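Local coordinates for sulfur oxidation protein soxB (PDB 2WDD), which probably hydrolyses the sulfur-sulfur bond of cysteine S-thiosulfonate carried along the Sox sulfur oxidation pathway, using a pair of manganese ions, at residues Leu238-Arg251 with Leu268-Asp280. Sequence-based numbering, arbitrary orientation.
Sequences LDERRLQEAVDKAR and LDAALAERIRGID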
# COMPACT_ATOMS: atom_id res chain seq x y z
N LEU A 238 5.44 17.06 7.35
CA LEU A 238 6.58 16.42 7.99
C LEU A 238 7.28 17.55 8.75
O LEU A 238 7.60 18.60 8.17
CB LEU A 238 7.51 15.85 6.91
CG LEU A 238 8.88 15.35 7.37
CD1 LEU A 238 8.74 14.04 8.14
CD2 LEU A 238 9.81 15.18 6.19
N ASP A 239 7.47 17.37 10.04
CA ASP A 239 8.06 18.39 10.90
C ASP A 239 9.17 17.75 11.73
O ASP A 239 8.91 17.20 12.80
CB ASP A 239 6.98 18.97 11.81
CG ASP A 239 7.40 20.26 12.50
OD1 ASP A 239 8.61 20.44 12.75
OD2 ASP A 239 6.50 21.06 12.84
N GLU A 240 10.38 17.78 11.20
CA GLU A 240 11.52 17.15 11.87
C GLU A 240 11.74 17.62 13.30
O GLU A 240 12.06 16.83 14.18
CB GLU A 240 12.79 17.33 11.04
CG GLU A 240 12.73 16.62 9.70
CD GLU A 240 14.05 16.66 8.96
OE1 GLU A 240 14.37 17.71 8.37
OE2 GLU A 240 14.75 15.63 8.96
N ARG A 241 11.54 18.92 13.54
CA ARG A 241 11.69 19.49 14.87
C ARG A 241 10.70 18.85 15.85
O ARG A 241 11.09 18.37 16.91
CB ARG A 241 11.44 21.00 14.82
CG ARG A 241 12.39 21.83 15.68
CD ARG A 241 11.81 23.22 15.92
NE ARG A 241 10.64 23.16 16.79
CZ ARG A 241 9.38 23.19 16.35
NH1 ARG A 241 9.13 23.29 15.05
NH2 ARG A 241 8.38 23.12 17.21
N ARG A 242 9.43 18.86 15.48
CA ARG A 242 8.38 18.29 16.32
C ARG A 242 8.63 16.79 16.55
O ARG A 242 8.37 16.28 17.64
CB ARG A 242 7.00 18.51 15.68
CG ARG A 242 5.85 18.58 16.66
CD ARG A 242 4.49 18.57 15.97
NE ARG A 242 4.15 19.85 15.33
CZ ARG A 242 3.60 20.89 15.96
NH1 ARG A 242 3.34 20.83 17.26
NH2 ARG A 242 3.30 21.99 15.28
N LEU A 243 9.12 16.10 15.53
CA LEU A 243 9.40 14.67 15.66
C LEU A 243 10.54 14.46 16.65
O LEU A 243 10.46 13.61 17.53
CB LEU A 243 9.76 14.06 14.30
CG LEU A 243 10.09 12.55 14.31
CD1 LEU A 243 9.02 11.71 15.00
CD2 LEU A 243 10.36 12.05 12.89
N GLN A 244 11.61 15.24 16.49
CA GLN A 244 12.77 15.15 17.38
C GLN A 244 12.40 15.46 18.82
O GLN A 244 12.85 14.79 19.74
CB GLN A 244 13.88 16.09 16.93
CG GLN A 244 15.17 15.96 17.75
CD GLN A 244 15.82 14.59 17.62
OE1 GLN A 244 16.55 14.32 16.67
NE2 GLN A 244 15.56 13.71 18.59
N GLU A 245 11.56 16.47 19.02
CA GLU A 245 11.15 16.83 20.37
C GLU A 245 10.27 15.74 20.99
O GLU A 245 10.35 15.48 22.19
CB GLU A 245 10.48 18.21 20.37
CG GLU A 245 11.40 19.28 19.80
CD GLU A 245 10.84 20.68 19.87
OE1 GLU A 245 9.71 20.85 20.40
OE2 GLU A 245 11.52 21.62 19.41
N ALA A 246 9.48 15.07 20.16
CA ALA A 246 8.63 13.99 20.65
C ALA A 246 9.51 12.82 21.11
O ALA A 246 9.27 12.22 22.16
CB ALA A 246 7.66 13.54 19.56
N VAL A 247 10.51 12.48 20.31
CA VAL A 247 11.43 11.40 20.65
C VAL A 247 12.17 11.75 21.94
O VAL A 247 12.24 10.93 22.86
CB VAL A 247 12.41 11.13 19.51
CG1 VAL A 247 13.55 10.21 19.98
CG2 VAL A 247 11.69 10.53 18.30
N ASP A 248 12.67 12.98 22.02
CA ASP A 248 13.38 13.45 23.21
C ASP A 248 12.48 13.43 24.44
O ASP A 248 12.89 13.01 25.53
CB ASP A 248 13.94 14.86 22.98
CG ASP A 248 15.10 14.88 21.99
OD1 ASP A 248 15.70 13.81 21.74
OD2 ASP A 248 15.43 15.97 21.47
N LYS A 249 11.24 13.89 24.27
CA LYS A 249 10.30 13.93 25.38
C LYS A 249 10.00 12.54 25.93
O LYS A 249 10.00 12.33 27.14
CB LYS A 249 9.01 14.65 24.98
CG LYS A 249 8.03 14.86 26.13
CD LYS A 249 6.78 15.60 25.66
CE LYS A 249 5.69 15.57 26.73
NZ LYS A 249 4.46 16.27 26.27
N ALA A 250 9.78 11.58 25.03
CA ALA A 250 9.52 10.21 25.46
C ALA A 250 10.68 9.72 26.32
O ALA A 250 10.48 9.05 27.33
CB ALA A 250 9.33 9.30 24.25
N ARG A 251 11.90 10.04 25.90
CA ARG A 251 13.10 9.61 26.63
C ARG A 251 13.22 10.33 27.97
O ARG A 251 13.62 9.74 28.97
CB ARG A 251 14.34 9.79 25.77
CG ARG A 251 14.54 8.65 24.77
CD ARG A 251 15.78 8.84 23.89
NE ARG A 251 15.83 7.84 22.83
CZ ARG A 251 16.05 6.55 23.03
NH1 ARG A 251 16.26 6.09 24.25
NH2 ARG A 251 16.05 5.71 22.00
N LEU A 268 11.49 7.60 2.91
CA LEU A 268 11.45 8.79 3.75
C LEU A 268 11.86 8.40 5.18
O LEU A 268 12.61 9.12 5.85
CB LEU A 268 10.08 9.44 3.71
CG LEU A 268 9.90 10.69 4.57
CD1 LEU A 268 11.04 11.70 4.34
CD2 LEU A 268 8.53 11.32 4.26
N ASP A 269 11.39 7.25 5.65
CA ASP A 269 11.79 6.78 6.97
C ASP A 269 13.31 6.62 7.02
O ASP A 269 13.93 6.93 8.05
CB ASP A 269 11.14 5.45 7.29
CG ASP A 269 9.67 5.58 7.66
OD1 ASP A 269 9.28 6.67 8.15
OD2 ASP A 269 8.94 4.57 7.53
N ALA A 270 13.91 6.09 5.96
CA ALA A 270 15.37 5.89 5.95
C ALA A 270 16.09 7.23 6.04
O ALA A 270 17.12 7.34 6.72
CB ALA A 270 15.81 5.11 4.71
N ALA A 271 15.56 8.24 5.37
CA ALA A 271 16.16 9.57 5.40
C ALA A 271 16.07 10.14 6.82
O ALA A 271 17.02 10.74 7.32
CB ALA A 271 15.47 10.50 4.41
N LEU A 272 14.93 9.91 7.48
CA LEU A 272 14.74 10.38 8.85
C LEU A 272 15.68 9.68 9.83
O LEU A 272 16.13 10.28 10.81
CB LEU A 272 13.29 10.19 9.30
CG LEU A 272 12.27 11.09 8.60
CD1 LEU A 272 10.86 10.69 9.01
CD2 LEU A 272 12.54 12.56 8.94
N ALA A 273 15.98 8.41 9.57
CA ALA A 273 16.88 7.64 10.42
C ALA A 273 18.26 8.29 10.47
O ALA A 273 18.99 8.15 11.45
CB ALA A 273 16.98 6.20 9.95
N GLU A 274 18.62 9.00 9.41
CA GLU A 274 19.92 9.67 9.34
C GLU A 274 19.84 11.12 9.81
O GLU A 274 20.85 11.81 9.84
CB GLU A 274 20.45 9.65 7.90
CG GLU A 274 20.57 8.26 7.29
CD GLU A 274 21.21 8.30 5.91
OE1 GLU A 274 20.89 9.21 5.13
OE2 GLU A 274 22.05 7.42 5.63
N ARG A 275 18.64 11.58 10.14
CA ARG A 275 18.45 12.98 10.54
C ARG A 275 17.97 13.15 11.97
O ARG A 275 18.29 14.15 12.63
CB ARG A 275 17.49 13.68 9.58
CG ARG A 275 17.97 13.73 8.13
CD ARG A 275 17.38 14.92 7.39
NE ARG A 275 16.67 14.52 6.17
CZ ARG A 275 17.27 14.14 5.05
NH1 ARG A 275 16.55 13.80 3.99
NH2 ARG A 275 18.60 14.09 4.99
N ILE A 276 17.17 12.20 12.44
CA ILE A 276 16.61 12.24 13.79
C ILE A 276 17.44 11.37 14.73
O ILE A 276 17.81 10.25 14.38
CB ILE A 276 15.14 11.73 13.79
CG1 ILE A 276 14.30 12.48 12.75
CG2 ILE A 276 14.52 11.79 15.18
CD1 ILE A 276 14.04 13.93 13.11
N ARG A 277 17.71 11.89 15.92
CA ARG A 277 18.46 11.15 16.93
C ARG A 277 17.49 10.38 17.81
O ARG A 277 16.47 10.92 18.23
CB ARG A 277 19.19 12.12 17.89
CG ARG A 277 20.21 13.05 17.30
CD ARG A 277 20.70 14.01 18.39
NE ARG A 277 19.72 15.05 18.70
CZ ARG A 277 18.86 15.00 19.73
NH1 ARG A 277 18.01 16.00 19.92
NH2 ARG A 277 18.86 13.97 20.56
N GLY A 278 17.84 9.16 18.18
CA GLY A 278 17.06 8.43 19.16
C GLY A 278 15.94 7.50 18.71
O GLY A 278 15.21 6.98 19.56
N ILE A 279 15.79 7.29 17.41
CA ILE A 279 14.79 6.34 16.94
C ILE A 279 15.51 5.01 16.80
O ILE A 279 16.45 4.89 16.02
CB ILE A 279 14.14 6.75 15.61
CG1 ILE A 279 13.43 8.10 15.75
CG2 ILE A 279 13.17 5.67 15.18
CD1 ILE A 279 12.75 8.57 14.48
N ASP A 280 15.09 4.01 17.57
CA ASP A 280 15.74 2.71 17.56
C ASP A 280 15.21 1.76 16.50
O ASP A 280 15.95 0.96 15.95
CB ASP A 280 15.67 2.07 18.94
CG ASP A 280 16.27 2.97 20.01
OD1 ASP A 280 17.42 3.43 19.82
OD2 ASP A 280 15.55 3.29 20.98
O HOH W 1 17.04 16.11 14.26
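Gln-244 sets off with CG opposite its main-chain nitrogen (chi1 -175°) and bends at chi2 (63°), which turns the carboxamide from helix 240-252 onto the backbone of Arg-277, whose chain bends at chi3 (-75°) and folds its guanidinium back over the Gln-244 carboxamide. Gln-244 OE1 accepts from Arg-277 N at 2.8 Å, nearly straight and on a lone pair, while Gln-244 NE2 donates to Arg-277 O at 3.0 Å, so the backbone N-H and C=O of one residue are both gripped by a single carboxamide. The guanidinium of Arg-277 stacks almost parallel on the amide and reaches Asp-248, its NH1 meeting the syn lone pair of OD2 at 3.0 Å. Replacing Gln-244 by an alanine is likely to leave Arg-277 N and O without these partners and the guanidinium without the amide it stacks on, held on this helix mainly by Asp-248. Helices 240-252 and 266-273 flank one face of the mixed sheet containing strands 257-262 and 281-284, in two successive beta-alpha-beta crossovers, and residues 274-280 lead back into the sheet. Beneath the polar layer, Leu-243 CD2 packs on Ile-276 CG1 (4.0 Å) and Val-247 CG2 on Ile-279 CG1 (3.9 Å). Farther along, extended Arg-251 sends NH2 to Gly-278 O (2.9 Å) and Asp-280 OD2 (2.7 Å), the latter a salt bridge; Asp-280 OD2 also accepts from Val-258 N on the neighbouring strand.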